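Glyco_hydro_cc domain-containing protein (Pseudomonas viridiflava, PDB 6UAV) probably hydrolyses internal beta-1,3-linkages of beta-1,3-glucans, as a GH128 subgroup II endo-beta-1,3-glucanase with a TIM-barrel catalytic core. Local coordinates at residues A141-A144 with G149-P152; M93-A98 with L136-A141; S26-W31 with Y42-Q47; S32-D37 with D63-L68; F185-T190 with L195-L200. One frame throughout, in Å; residues are numbered along the deposited sequence.

Contact 1: A141-A144 with G149-P152. With SO4 (sulfate ion), chain D.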
# COMPACT_ATOMS: atom_id res chain seq x y z
N ALA A 141 14.07 -12.60 -13.00
CA ALA A 141 14.86 -13.66 -13.66
C ALA A 141 14.14 -15.01 -13.53
O ALA A 141 14.21 -15.80 -14.47
CB ALA A 141 16.24 -13.67 -13.04
N ALA A 142 13.48 -15.26 -12.38
CA ALA A 142 12.77 -16.53 -12.13
C ALA A 142 11.56 -16.59 -13.06
O ALA A 142 11.32 -17.61 -13.73
CB ALA A 142 12.35 -16.64 -10.71
N TYR A 143 10.78 -15.53 -13.10
CA TYR A 143 9.58 -15.50 -13.97
C TYR A 143 10.03 -15.67 -15.42
O TYR A 143 9.48 -16.51 -16.17
CB TYR A 143 8.77 -14.23 -13.75
CG TYR A 143 7.50 -14.32 -14.56
CD1 TYR A 143 7.50 -14.02 -15.89
CD2 TYR A 143 6.30 -14.77 -14.01
CE1 TYR A 143 6.35 -14.11 -16.66
CE2 TYR A 143 5.16 -14.91 -14.77
CZ TYR A 143 5.16 -14.54 -16.10
OH TYR A 143 4.08 -14.70 -16.92
N ALA A 144 11.02 -14.89 -15.91
CA ALA A 144 11.43 -14.92 -17.32
C ALA A 144 11.93 -16.32 -17.67
O ALA A 144 11.63 -16.80 -18.74
CB ALA A 144 12.48 -13.87 -17.60
N GLY A 149 11.46 -16.11 -21.44
CA GLY A 149 12.12 -14.78 -21.39
C GLY A 149 11.16 -13.63 -21.24
O GLY A 149 11.62 -12.50 -21.12
N ARG A 150 9.85 -13.89 -21.12
CA ARG A 150 8.84 -12.81 -20.89
C ARG A 150 8.97 -12.27 -19.45
O ARG A 150 9.15 -13.05 -18.49
CB ARG A 150 7.43 -13.35 -21.20
CG ARG A 150 6.35 -12.28 -21.21
CD ARG A 150 4.97 -12.80 -21.52
NE ARG A 150 4.49 -13.71 -20.48
CZ ARG A 150 4.28 -15.02 -20.64
NH1 ARG A 150 4.56 -15.61 -21.80
NH2 ARG A 150 3.82 -15.75 -19.65
N ASP A 151 8.93 -10.96 -19.27
CA ASP A 151 8.89 -10.33 -17.93
C ASP A 151 7.53 -10.56 -17.28
O ASP A 151 6.55 -10.61 -17.98
CB ASP A 151 9.18 -8.82 -18.01
CG ASP A 151 10.66 -8.46 -18.18
OD1 ASP A 151 11.53 -9.30 -17.92
OD2 ASP A 151 10.89 -7.31 -18.47
N PRO A 152 7.47 -10.64 -15.94
CA PRO A 152 6.19 -10.72 -15.22
C PRO A 152 5.39 -9.46 -15.49
O PRO A 152 5.98 -8.36 -15.67
CB PRO A 152 6.59 -10.83 -13.75
CG PRO A 152 7.96 -10.18 -13.69
CD PRO A 152 8.61 -10.54 -15.00
S SO4 D . 3.84 -19.33 -21.09
O1 SO4 D . 4.36 -18.39 -22.03
O2 SO4 D . 3.27 -20.45 -21.78
O3 SO4 D . 4.91 -19.81 -20.29
O4 SO4 D . 2.82 -18.70 -20.27
O HOH W 1 4.02 -11.81 -18.27

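Contact 2: M93-A98 with L136-A141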
# COMPACT_ATOMS: atom_id res chain seq x y z
N MET A 93 8.10 -14.61 0.86
CA MET A 93 8.08 -15.41 -0.41
C MET A 93 9.45 -15.24 -1.07
O MET A 93 9.86 -14.11 -1.35
CB MET A 93 6.97 -14.94 -1.33
CG MET A 93 5.59 -15.37 -0.77
SD MET A 93 4.29 -14.79 -1.81
CE MET A 93 4.39 -15.97 -3.16
N THR A 94 10.11 -16.34 -1.37
CA THR A 94 11.34 -16.26 -2.18
C THR A 94 11.01 -15.75 -3.57
O THR A 94 9.86 -15.77 -4.02
CB THR A 94 12.02 -17.62 -2.27
OG1 THR A 94 11.11 -18.47 -2.98
CG2 THR A 94 12.36 -18.20 -0.90
N PRO A 95 12.02 -15.26 -4.32
CA PRO A 95 11.78 -14.89 -5.72
C PRO A 95 11.10 -16.01 -6.53
O PRO A 95 10.16 -15.72 -7.31
CB PRO A 95 13.20 -14.53 -6.20
CG PRO A 95 13.84 -13.93 -4.93
CD PRO A 95 13.35 -14.87 -3.84
N GLN A 96 11.55 -17.25 -6.34
CA GLN A 96 10.93 -18.38 -7.07
C GLN A 96 9.47 -18.55 -6.63
O GLN A 96 8.60 -18.85 -7.49
CB GLN A 96 11.75 -19.64 -6.92
CG GLN A 96 13.06 -19.58 -7.72
CD GLN A 96 12.93 -19.71 -9.21
OE1 GLN A 96 11.84 -19.96 -9.73
NE2 GLN A 96 14.04 -19.53 -9.93
N ALA A 97 9.21 -18.46 -5.32
CA ALA A 97 7.83 -18.70 -4.83
C ALA A 97 6.94 -17.64 -5.45
O ALA A 97 5.80 -17.94 -5.92
CB ALA A 97 7.79 -18.75 -3.33
N ALA A 98 7.41 -16.39 -5.57
CA ALA A 98 6.56 -15.34 -6.15
C ALA A 98 6.39 -15.58 -7.64
O ALA A 98 5.29 -15.39 -8.17
CB ALA A 98 7.10 -13.95 -5.82
N LEU A 136 13.77 -8.19 -6.39
CA LEU A 136 13.05 -7.96 -7.66
C LEU A 136 13.85 -8.45 -8.85
O LEU A 136 13.23 -9.04 -9.75
CB LEU A 136 12.69 -6.49 -7.84
CG LEU A 136 11.55 -5.93 -6.97
CD1 LEU A 136 11.56 -4.42 -7.03
CD2 LEU A 136 10.21 -6.48 -7.42
N ASP A 137 15.17 -8.25 -8.90
CA ASP A 137 16.00 -8.81 -9.98
C ASP A 137 15.76 -10.32 -10.07
O ASP A 137 15.57 -10.85 -11.20
CB ASP A 137 17.47 -8.49 -9.79
CG ASP A 137 17.86 -7.07 -10.12
OD1 ASP A 137 16.98 -6.30 -10.67
OD2 ASP A 137 19.05 -6.76 -9.86
N ALA A 138 15.83 -10.98 -8.93
CA ALA A 138 15.72 -12.45 -8.89
C ALA A 138 14.32 -12.89 -9.32
O ALA A 138 14.21 -13.91 -10.03
CB ALA A 138 16.05 -12.93 -7.52
N PHE A 139 13.29 -12.16 -8.87
CA PHE A 139 11.88 -12.48 -9.23
C PHE A 139 11.71 -12.32 -10.73
O PHE A 139 11.16 -13.25 -11.39
CB PHE A 139 10.96 -11.53 -8.45
CG PHE A 139 9.56 -11.44 -8.96
CD1 PHE A 139 8.73 -12.54 -8.95
CD2 PHE A 139 9.12 -10.26 -9.52
CE1 PHE A 139 7.45 -12.45 -9.47
CE2 PHE A 139 7.84 -10.16 -10.04
CZ PHE A 139 7.00 -11.26 -9.99
N TYR A 140 12.21 -11.24 -11.31
CA TYR A 140 12.16 -11.04 -12.77
C TYR A 140 12.90 -12.20 -13.49
O TYR A 140 12.38 -12.79 -14.43
CB TYR A 140 12.81 -9.71 -13.16
CG TYR A 140 11.87 -8.54 -13.34
CD1 TYR A 140 11.43 -7.83 -12.23
CD2 TYR A 140 11.49 -8.11 -14.59
CE1 TYR A 140 10.66 -6.70 -12.35
CE2 TYR A 140 10.70 -6.99 -14.73
CZ TYR A 140 10.30 -6.29 -13.61
OH TYR A 140 9.51 -5.19 -13.72
N ALA A 141 14.07 -12.60 -13.00
CA ALA A 141 14.86 -13.66 -13.66
C ALA A 141 14.14 -15.01 -13.53
O ALA A 141 14.21 -15.80 -14.47
CB ALA A 141 16.24 -13.67 -13.04

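Contact 3: S26-W31 with Y42-Q47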
# COMPACT_ATOMS: atom_id res chain seq x y z
N SER A 26 -9.31 9.28 -0.47
CA SER A 26 -9.96 8.66 -1.65
C SER A 26 -10.04 7.15 -1.50
O SER A 26 -10.97 6.57 -2.07
CB SER A 26 -9.25 9.09 -2.87
OG SER A 26 -9.67 10.41 -3.13
N TRP A 27 -9.13 6.49 -0.77
CA TRP A 27 -9.16 5.01 -0.80
C TRP A 27 -8.53 4.41 0.45
O TRP A 27 -7.83 5.11 1.19
CB TRP A 27 -8.45 4.50 -2.07
CG TRP A 27 -6.97 4.70 -2.03
CD1 TRP A 27 -6.29 5.88 -2.17
CD2 TRP A 27 -5.97 3.72 -1.71
NE1 TRP A 27 -4.94 5.70 -2.01
CE2 TRP A 27 -4.72 4.37 -1.73
CE3 TRP A 27 -6.01 2.36 -1.44
CZ2 TRP A 27 -3.53 3.67 -1.55
CZ3 TRP A 27 -4.84 1.68 -1.27
CH2 TRP A 27 -3.62 2.32 -1.28
N TRP A 28 -8.79 3.15 0.64
CA TRP A 28 -8.10 2.40 1.71
C TRP A 28 -7.92 0.96 1.30
O TRP A 28 -8.52 0.51 0.33
CB TRP A 28 -8.86 2.48 3.05
CG TRP A 28 -9.97 1.48 3.27
CD1 TRP A 28 -9.88 0.36 4.04
CD2 TRP A 28 -11.31 1.49 2.77
NE1 TRP A 28 -11.07 -0.30 4.10
CE2 TRP A 28 -11.98 0.37 3.33
CE3 TRP A 28 -12.03 2.36 1.93
CZ2 TRP A 28 -13.31 0.08 3.06
CZ3 TRP A 28 -13.36 2.08 1.71
CH2 TRP A 28 -13.97 0.94 2.22
N TYR A 29 -7.15 0.23 2.10
CA TYR A 29 -7.05 -1.22 1.90
C TYR A 29 -6.73 -1.79 3.25
O TYR A 29 -6.41 -1.01 4.15
CB TYR A 29 -6.00 -1.55 0.82
CG TYR A 29 -4.59 -1.46 1.32
CD1 TYR A 29 -3.96 -0.23 1.52
CD2 TYR A 29 -3.88 -2.60 1.58
CE1 TYR A 29 -2.65 -0.16 1.97
CE2 TYR A 29 -2.59 -2.55 2.03
CZ TYR A 29 -1.97 -1.32 2.24
OH TYR A 29 -0.68 -1.28 2.67
N ASN A 30 -6.85 -3.09 3.38
CA ASN A 30 -6.78 -3.77 4.70
C ASN A 30 -5.95 -5.04 4.60
O ASN A 30 -6.12 -5.87 5.48
CB ASN A 30 -8.16 -4.06 5.27
CG ASN A 30 -8.91 -5.11 4.48
OD1 ASN A 30 -8.39 -5.58 3.45
ND2 ASN A 30 -10.07 -5.50 4.98
N TRP A 31 -5.03 -5.12 3.66
CA TRP A 31 -4.12 -6.27 3.48
C TRP A 31 -4.91 -7.56 3.17
O TRP A 31 -4.36 -8.62 3.32
CB TRP A 31 -3.20 -6.48 4.69
CG TRP A 31 -2.35 -5.28 4.94
CD1 TRP A 31 -1.14 -5.00 4.39
CD2 TRP A 31 -2.62 -4.21 5.87
NE1 TRP A 31 -0.65 -3.82 4.88
CE2 TRP A 31 -1.53 -3.30 5.77
CE3 TRP A 31 -3.66 -3.94 6.76
CZ2 TRP A 31 -1.47 -2.13 6.57
CZ3 TRP A 31 -3.58 -2.82 7.56
CH2 TRP A 31 -2.53 -1.92 7.43
N TYR A 42 -23.23 -1.48 3.41
CA TYR A 42 -23.11 0.00 3.30
C TYR A 42 -22.57 0.36 1.91
O TYR A 42 -21.57 -0.14 1.46
CB TYR A 42 -22.21 0.59 4.39
CG TYR A 42 -22.75 0.51 5.79
CD1 TYR A 42 -23.63 1.47 6.29
CD2 TYR A 42 -22.37 -0.53 6.63
CE1 TYR A 42 -24.09 1.42 7.59
CE2 TYR A 42 -22.82 -0.59 7.94
CZ TYR A 42 -23.66 0.40 8.41
OH TYR A 42 -24.10 0.40 9.69
N ASP A 43 -23.23 1.27 1.25
CA ASP A 43 -22.72 1.80 -0.04
C ASP A 43 -21.67 2.87 0.25
O ASP A 43 -21.98 4.07 0.14
CB ASP A 43 -23.87 2.30 -0.88
CG ASP A 43 -23.45 2.79 -2.25
OD1 ASP A 43 -22.24 2.65 -2.60
OD2 ASP A 43 -24.35 3.31 -2.91
N TYR A 44 -20.50 2.45 0.63
CA TYR A 44 -19.41 3.36 1.03
C TYR A 44 -18.97 4.19 -0.17
O TYR A 44 -18.60 5.36 0.01
CB TYR A 44 -18.31 2.61 1.76
CG TYR A 44 -17.69 1.46 1.03
CD1 TYR A 44 -16.77 1.69 0.03
CD2 TYR A 44 -18.01 0.14 1.32
CE1 TYR A 44 -16.22 0.66 -0.70
CE2 TYR A 44 -17.42 -0.91 0.64
CZ TYR A 44 -16.56 -0.65 -0.40
OH TYR A 44 -15.94 -1.60 -1.17
N ALA A 45 -18.92 3.62 -1.36
CA ALA A 45 -18.40 4.33 -2.54
C ALA A 45 -19.36 5.45 -2.88
O ALA A 45 -18.90 6.56 -3.06
CB ALA A 45 -18.20 3.40 -3.73
N GLY A 46 -20.65 5.17 -2.91
CA GLY A 46 -21.67 6.16 -3.25
C GLY A 46 -21.82 7.24 -2.20
O GLY A 46 -22.06 8.36 -2.59
N GLN A 47 -21.76 6.92 -0.92
CA GLN A 47 -22.06 7.92 0.15
C GLN A 47 -20.81 8.73 0.53
O GLN A 47 -20.95 9.89 0.77
CB GLN A 47 -22.59 7.24 1.42
CG GLN A 47 -22.89 8.24 2.56
CD GLN A 47 -23.87 9.32 2.22
OE1 GLN A 47 -24.69 9.24 1.28
NE2 GLN A 47 -23.79 10.42 2.99

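Contact 4: S32-D37 with D63-L68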
# COMPACT_ATOMS: atom_id res chain seq x y z
N SER A 32 -6.16 -7.47 2.74
CA SER A 32 -7.01 -8.68 2.59
C SER A 32 -7.87 -8.53 1.36
O SER A 32 -7.96 -7.43 0.78
CB SER A 32 -7.85 -8.91 3.82
OG SER A 32 -9.06 -8.27 3.64
N PRO A 33 -8.48 -9.63 0.88
CA PRO A 33 -9.22 -9.51 -0.38
C PRO A 33 -10.58 -8.79 -0.32
O PRO A 33 -11.15 -8.50 -1.36
CB PRO A 33 -9.45 -10.96 -0.78
CG PRO A 33 -8.58 -11.79 0.10
CD PRO A 33 -8.36 -11.00 1.38
N LYS A 34 -11.12 -8.53 0.88
CA LYS A 34 -12.44 -7.87 1.04
C LYS A 34 -12.40 -6.90 2.21
O LYS A 34 -11.62 -7.11 3.16
CB LYS A 34 -13.50 -8.92 1.29
CG LYS A 34 -13.93 -9.66 0.04
CD LYS A 34 -14.67 -10.89 0.34
CE LYS A 34 -15.06 -11.69 -0.90
NZ LYS A 34 -15.15 -13.12 -0.55
N PRO A 35 -13.27 -5.90 2.20
CA PRO A 35 -13.37 -4.99 3.33
C PRO A 35 -13.86 -5.71 4.58
O PRO A 35 -14.41 -6.84 4.55
CB PRO A 35 -14.40 -3.95 2.92
CG PRO A 35 -14.59 -4.12 1.46
CD PRO A 35 -14.23 -5.56 1.14
N HIS A 36 -13.69 -5.02 5.70
CA HIS A 36 -14.20 -5.49 7.00
C HIS A 36 -15.70 -5.84 6.88
O HIS A 36 -16.45 -5.12 6.20
CB HIS A 36 -14.03 -4.43 8.07
CG HIS A 36 -14.22 -4.97 9.44
ND1 HIS A 36 -15.45 -5.21 9.98
CD2 HIS A 36 -13.31 -5.34 10.38
CE1 HIS A 36 -15.29 -5.69 11.21
NE2 HIS A 36 -13.97 -5.71 11.50
N ASP A 37 -16.12 -6.91 7.52
CA ASP A 37 -17.51 -7.43 7.37
C ASP A 37 -18.54 -6.40 7.84
O ASP A 37 -19.68 -6.44 7.31
CB ASP A 37 -17.71 -8.77 8.11
CG ASP A 37 -17.15 -9.98 7.35
OD1 ASP A 37 -16.91 -9.88 6.10
OD2 ASP A 37 -16.88 -11.01 8.03
N ASP A 63 -8.58 -18.29 -5.29
CA ASP A 63 -8.60 -17.58 -6.61
C ASP A 63 -10.06 -17.39 -7.01
O ASP A 63 -10.46 -16.29 -7.42
CB ASP A 63 -7.86 -18.33 -7.74
CG ASP A 63 -6.43 -18.84 -7.46
OD1 ASP A 63 -6.22 -19.49 -6.39
OD2 ASP A 63 -5.54 -18.65 -8.35
N GLY A 64 -10.86 -18.45 -6.87
CA GLY A 64 -12.28 -18.43 -7.27
C GLY A 64 -13.05 -17.35 -6.53
O GLY A 64 -13.75 -16.52 -7.16
N GLN A 65 -12.91 -17.28 -5.21
CA GLN A 65 -13.62 -16.31 -4.36
C GLN A 65 -13.21 -14.88 -4.71
O GLN A 65 -14.10 -13.96 -4.80
CB GLN A 65 -13.27 -16.67 -2.91
CG GLN A 65 -13.63 -15.64 -1.87
CD GLN A 65 -13.51 -16.16 -0.44
OE1 GLN A 65 -14.39 -15.91 0.39
NE2 GLN A 65 -12.43 -16.88 -0.14
N LEU A 66 -11.90 -14.68 -4.96
CA LEU A 66 -11.45 -13.34 -5.38
C LEU A 66 -12.01 -12.97 -6.74
O LEU A 66 -12.47 -11.83 -6.90
CB LEU A 66 -9.94 -13.24 -5.36
CG LEU A 66 -9.36 -11.93 -5.85
CD1 LEU A 66 -9.91 -10.76 -5.10
CD2 LEU A 66 -7.86 -11.99 -5.85
N LYS A 67 -11.96 -13.90 -7.70
CA LYS A 67 -12.47 -13.60 -9.05
C LYS A 67 -13.94 -13.22 -8.98
O LYS A 67 -14.37 -12.26 -9.64
CB LYS A 67 -12.29 -14.80 -9.97
CG LYS A 67 -10.86 -14.99 -10.42
CD LYS A 67 -10.68 -16.37 -11.03
CE LYS A 67 -9.23 -16.66 -11.31
NZ LYS A 67 -9.07 -17.92 -12.08
N LEU A 68 -14.70 -13.99 -8.22
CA LEU A 68 -16.16 -13.81 -8.08
C LEU A 68 -16.39 -12.38 -7.56
O LEU A 68 -17.25 -11.64 -8.09
CB LEU A 68 -16.64 -14.91 -7.13
CG LEU A 68 -18.14 -15.11 -6.98
CD1 LEU A 68 -18.79 -15.53 -8.29
CD2 LEU A 68 -18.42 -16.17 -5.91
O HOH W 2 -16.26 -13.90 -3.06

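Contact 5: F185-T190 with L195-L200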
# COMPACT_ATOMS: atom_id res chain seq x y z
N PHE A 185 3.42 4.21 4.55
CA PHE A 185 4.50 5.16 4.92
C PHE A 185 4.12 5.95 6.15
O PHE A 185 2.96 6.07 6.52
CB PHE A 185 4.88 6.11 3.79
CG PHE A 185 3.90 7.18 3.44
CD1 PHE A 185 2.66 6.87 2.93
CD2 PHE A 185 4.20 8.51 3.71
CE1 PHE A 185 1.74 7.86 2.62
CE2 PHE A 185 3.31 9.50 3.36
CZ PHE A 185 2.08 9.17 2.85
N ALA A 186 5.18 6.36 6.83
CA ALA A 186 5.19 7.23 8.02
C ALA A 186 6.66 7.41 8.31
O ALA A 186 7.48 6.64 7.73
CB ALA A 186 4.45 6.52 9.13
N ASN A 187 7.06 8.30 9.21
CA ASN A 187 8.46 8.28 9.65
C ASN A 187 8.59 7.78 11.08
O ASN A 187 8.16 8.48 12.00
CB ASN A 187 9.12 9.64 9.49
CG ASN A 187 10.63 9.55 9.50
OD1 ASN A 187 11.21 8.70 10.21
ND2 ASN A 187 11.26 10.40 8.69
N TRP A 188 9.20 6.62 11.25
CA TRP A 188 9.41 5.94 12.54
C TRP A 188 10.89 5.93 12.90
O TRP A 188 11.30 5.11 13.74
CB TRP A 188 8.83 4.53 12.45
CG TRP A 188 7.33 4.49 12.43
CD1 TRP A 188 6.44 5.50 12.17
CD2 TRP A 188 6.54 3.30 12.60
NE1 TRP A 188 5.14 5.02 12.22
CE2 TRP A 188 5.18 3.67 12.52
CE3 TRP A 188 6.88 1.97 12.88
CZ2 TRP A 188 4.16 2.73 12.61
CZ3 TRP A 188 5.86 1.05 13.06
CH2 TRP A 188 4.52 1.43 12.92
N HIS A 189 11.68 6.87 12.40
CA HIS A 189 13.10 6.96 12.84
C HIS A 189 13.17 7.01 14.37
O HIS A 189 12.47 7.80 14.97
CB HIS A 189 13.77 8.19 12.26
CG HIS A 189 15.25 8.13 12.25
ND1 HIS A 189 15.90 7.60 11.15
CD2 HIS A 189 16.19 8.56 13.13
CE1 HIS A 189 17.20 7.77 11.31
NE2 HIS A 189 17.43 8.33 12.56
N THR A 190 13.99 6.16 14.96
CA THR A 190 14.06 5.94 16.42
C THR A 190 15.47 6.23 16.96
O THR A 190 15.63 6.66 18.15
CB THR A 190 13.60 4.51 16.71
OG1 THR A 190 12.22 4.48 16.36
CG2 THR A 190 13.81 4.12 18.16
N LEU A 195 17.30 12.92 14.50
CA LEU A 195 16.26 12.73 13.45
C LEU A 195 15.09 11.87 13.98
O LEU A 195 14.14 11.63 13.21
CB LEU A 195 16.83 12.05 12.20
CG LEU A 195 17.83 12.86 11.39
CD1 LEU A 195 18.52 11.97 10.38
CD2 LEU A 195 17.09 14.03 10.70
N GLN A 196 15.18 11.38 15.22
CA GLN A 196 14.12 10.53 15.82
C GLN A 196 12.80 11.28 15.78
O GLN A 196 12.79 12.51 16.06
CB GLN A 196 14.45 10.03 17.22
CG GLN A 196 14.69 11.11 18.26
CD GLN A 196 16.15 11.38 18.48
OE1 GLN A 196 16.90 11.71 17.55
NE2 GLN A 196 16.58 11.18 19.72
N ILE A 197 11.72 10.58 15.44
CA ILE A 197 10.37 11.18 15.36
C ILE A 197 9.68 10.88 16.69
O ILE A 197 9.03 9.83 16.79
CB ILE A 197 9.60 10.67 14.14
CG1 ILE A 197 10.39 10.88 12.85
CG2 ILE A 197 8.22 11.32 14.08
CD1 ILE A 197 10.71 12.33 12.55
N ASP A 198 9.89 11.74 17.68
CA ASP A 198 9.55 11.47 19.10
C ASP A 198 8.55 12.55 19.54
O ASP A 198 8.33 12.69 20.74
CB ASP A 198 10.80 11.41 19.97
CG ASP A 198 11.64 12.69 19.75
OD1 ASP A 198 11.32 13.45 18.86
OD2 ASP A 198 12.44 12.95 20.75
N SER A 199 7.91 13.23 18.59
CA SER A 199 6.85 14.21 18.88
C SER A 199 5.81 14.21 17.76
O SER A 199 6.10 13.84 16.56
CB SER A 199 7.40 15.61 19.13
OG SER A 199 7.91 16.18 17.93
N LEU A 200 4.62 14.69 18.08
CA LEU A 200 3.59 14.94 17.05
C LEU A 200 4.07 15.99 16.02
O LEU A 200 3.82 15.79 14.79
CB LEU A 200 2.26 15.32 17.70
CG LEU A 200 1.19 15.82 16.71
CD1 LEU A 200 0.80 14.70 15.72
CD2 LEU A 200 -0.05 16.39 17.41

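Contact 1: A141-A144 with G149-P152
With CG of Tyr143 trans to its backbone N (chi1 -175°), the phenol ring leans off helix 132-146 over the returning chain. The side chain of Arg150 starts out just as extended and then kinks at chi3 (65°), which carries its guanidinium to the phenol oxygen. There Arg150 NH2 donates to Tyr143 OH at 2.9 Å; the two flat groups are steeply inclined to each other, and the oxygen lies somewhat out of the guanidinium plane. A water reinforces the junction: it accepts from Arg150 NE and donates both to Tyr143 OH and to Asp151 O, the last at 2.8 Å. Glu106 of helix 95-112 is a further hydrogen-bond partner of Tyr143 OH, so Arg150, Glu106 and the water all grip the hydroxyl. The same guanidinium also holds a sulfate, probably from the crystallisation liquor, with Arg150 NH1 reaching its O1 at 2.8 Å in a nearly straight bond; His147 also binds this ion. Pro152 lies over one face of the Tyr143 ring, its CA 3.7 Å from the ring centroid in a CH-pi contact. Arg150 O sits instead at the ring edge and also receives a CA-H...O contact from Ala144 CA at 3.2 Å. Gly149 N donates to Ala144 O (2.8 Å), with Gly149 at positive phi as the chain reverses. The arrangement is that of a helix-to-strand turn in a TIM barrel, leading from helix 132-146 toward strand 156-161.

Contact 2: M93-A98 with L136-A141
Phe139 and Pro95 account for most of the surface buried here, and Ala138 and Ala98 complete the set of touching residues. Pro95 opens helix 95-112 and directs its ring at helix 132-146, where both its CB and its CG come to 3.5 Å from Ala138 CB. The small methyl allows a close approach: the CA atoms of Pro95 and Phe139 are 4.3 Å apart, and Pro95 CB rests against the backbone, 3.6 Å from Phe139 N. A proline has no amide hydrogen to offer at this first turn, and the turn is capped by Thr94, whose OG1 accepts from Ala97 N at 3.0 Å. The two helices are successive outer helices of the TIM barrel, separated in sequence by strand 115-121, and they meet here without any hydrogen bond between the two segments. Phe139 has CG trans to its backbone N (chi1 164°), a torsion that swings the ring across to the first turn of the other helix. It presents an edge rather than a face: Pro95 O lies in the ring plane beside CD1, while Ala98 CB meets Phe139 CD1 at 3.8 Å and Ala98 C is equally far from Phe139 CE1. Two other aromatic rings adjoin it, with Trp102 packing edge-to-face against Phe139 and Trp135 meeting it at a shallow angle between planes. Trp135 also touches Pro95 and Ala98, and its NE1 is hydrogen-bonded to Met93 O.

Contact 3: S26-W31 with Y42-Q47
Trp28 drives the far edge of its six-membered ring into one face of Tyr44, a T-shaped (edge-to-face) pair with centroids 5.0 Å apart and planes at 73°. The foremost atom is Trp28 CH2, which lies 3.6 Å from Tyr44 CD1 and is displaced from the centre of the phenol toward that side; Trp28 CZ3 follows at 3.8 Å from the same carbon. The two side chains cross at about a right angle. The contact spans the start of a beta-alpha-beta crossover of the TIM barrel: strand 27-29 provides the tryptophan, the short helix 44-48 provides the tyrosine, and strand 51-56 follows. Phe52 of that strand touches both rings, and Leu39 and Val50 also pack on the indole, so Trp28 is buried in an apolar layer between the barrel wall and the helix. Tyr44 occupies the first turn of its helix, immediately after the N-cap residue Asp43. The carboxylate OD1 of Asp43 accepts from Gly46 N at 3.0 Å, with the donor well above the carboxylate plane, and Gln47 N bonds back to Asp43 O at a similar length, which secures the turn carrying the phenol ring.

Contact 4: S32-D37 with D63-L68
Lys34 reaches out to helix 63-72 with an almost straight side chain: its CG is trans to the carbonyl carbon (chi1 -78°) and all the later torsions are extended. This brings the ammonium group to the flank of Gln65, which projects from the helix with its own CG trans to the backbone N (chi1 167°) and chi2 extended. Lys34 NZ stands 3.0 Å from Gln65 OE1. A water adds a clear link, accepting from Lys34 NZ at 2.9 Å and donating to Gln65 O at 2.8 Å, so that the lysine is tied to the helix backbone too. Beside this polar pair, Pro33 turns its CB toward the helix, 4.3 Å from Leu66 CD1. Tyr69, one turn further along the helix, also touches Lys34 and Pro35. The loop that follows strand 27-29 thus lies against helix 63-72, while Leu66 packs on Val56 and Pro35 on Phe52, both residues of strand 51-56 between the two elements in sequence.

Contact 5: F185-T190 with L195-L200
The long loop between strand 180-185 and helix 200-216 of the TIM barrel folds back on itself here, with an Asx turn at Asn187 shaping the outgoing limb. Asn187 OD1 accepts from His189 N at 2.9 Å, in the carbonyl plane, so its amide oxygen braces the bend that brings His189 to the returning chain. A single hydrogen bond joins the two segments: Ile197 N donates to His189 O at 2.9 Å, nearly straight at 166°. The same carbonyl oxygen is approached by Gln196 CA at 3.3 Å in a CA-H...O contact. His189, with CG trans to its backbone N (chi1 -160°), lays a face of the imidazole over Leu195, whose CB is 4.0 Å from the ring centroid in a CH-pi contact. Both ring nitrogens are engaged outside the two segments, ND1 with Asp163 and NE2 with Asp193; bonds at both nitrogens fix the rotation of the ring. Asn187 ND2 is likewise held, by Gln206 of helix 200-216, and the side chains of Asn187 and Ile197 cross at about a right angle. Thr190 OG1 donates to Trp188 O at 2.8 Å and tightens the end of the outgoing limb. Ile197 lies against Asn187 and also packs on Tyr164, Gln203 and Gln206. Its CB is 3.4 Å from Asn187 O, while its CG1 lies 3.5 Å from Asn187 OD1.

How the contacts relate
From the N terminus, contact 3 comes first, closing the connection from strand 27-29 to helix 44-48. Contact 4 crosses it, since 32-37 falls between the two segments of contact 3 and reaches forward to helix 63-72; the two touch where Pro35 meets Trp28 and Tyr44. Contact 2 then joins helix 95-112 to helix 132-146 around strand 115-121. Contact 1 begins at Ala141, where contact 2 ends, and closes the short turn after helix 132-146; Pro152 packs on Phe139 between them. Contact 5, last in the chain, closes the loop before helix 200-216, its centre about 38 Å from that of contact 1. Contacts 2 and 3 lie on opposite sides of the chain's centre.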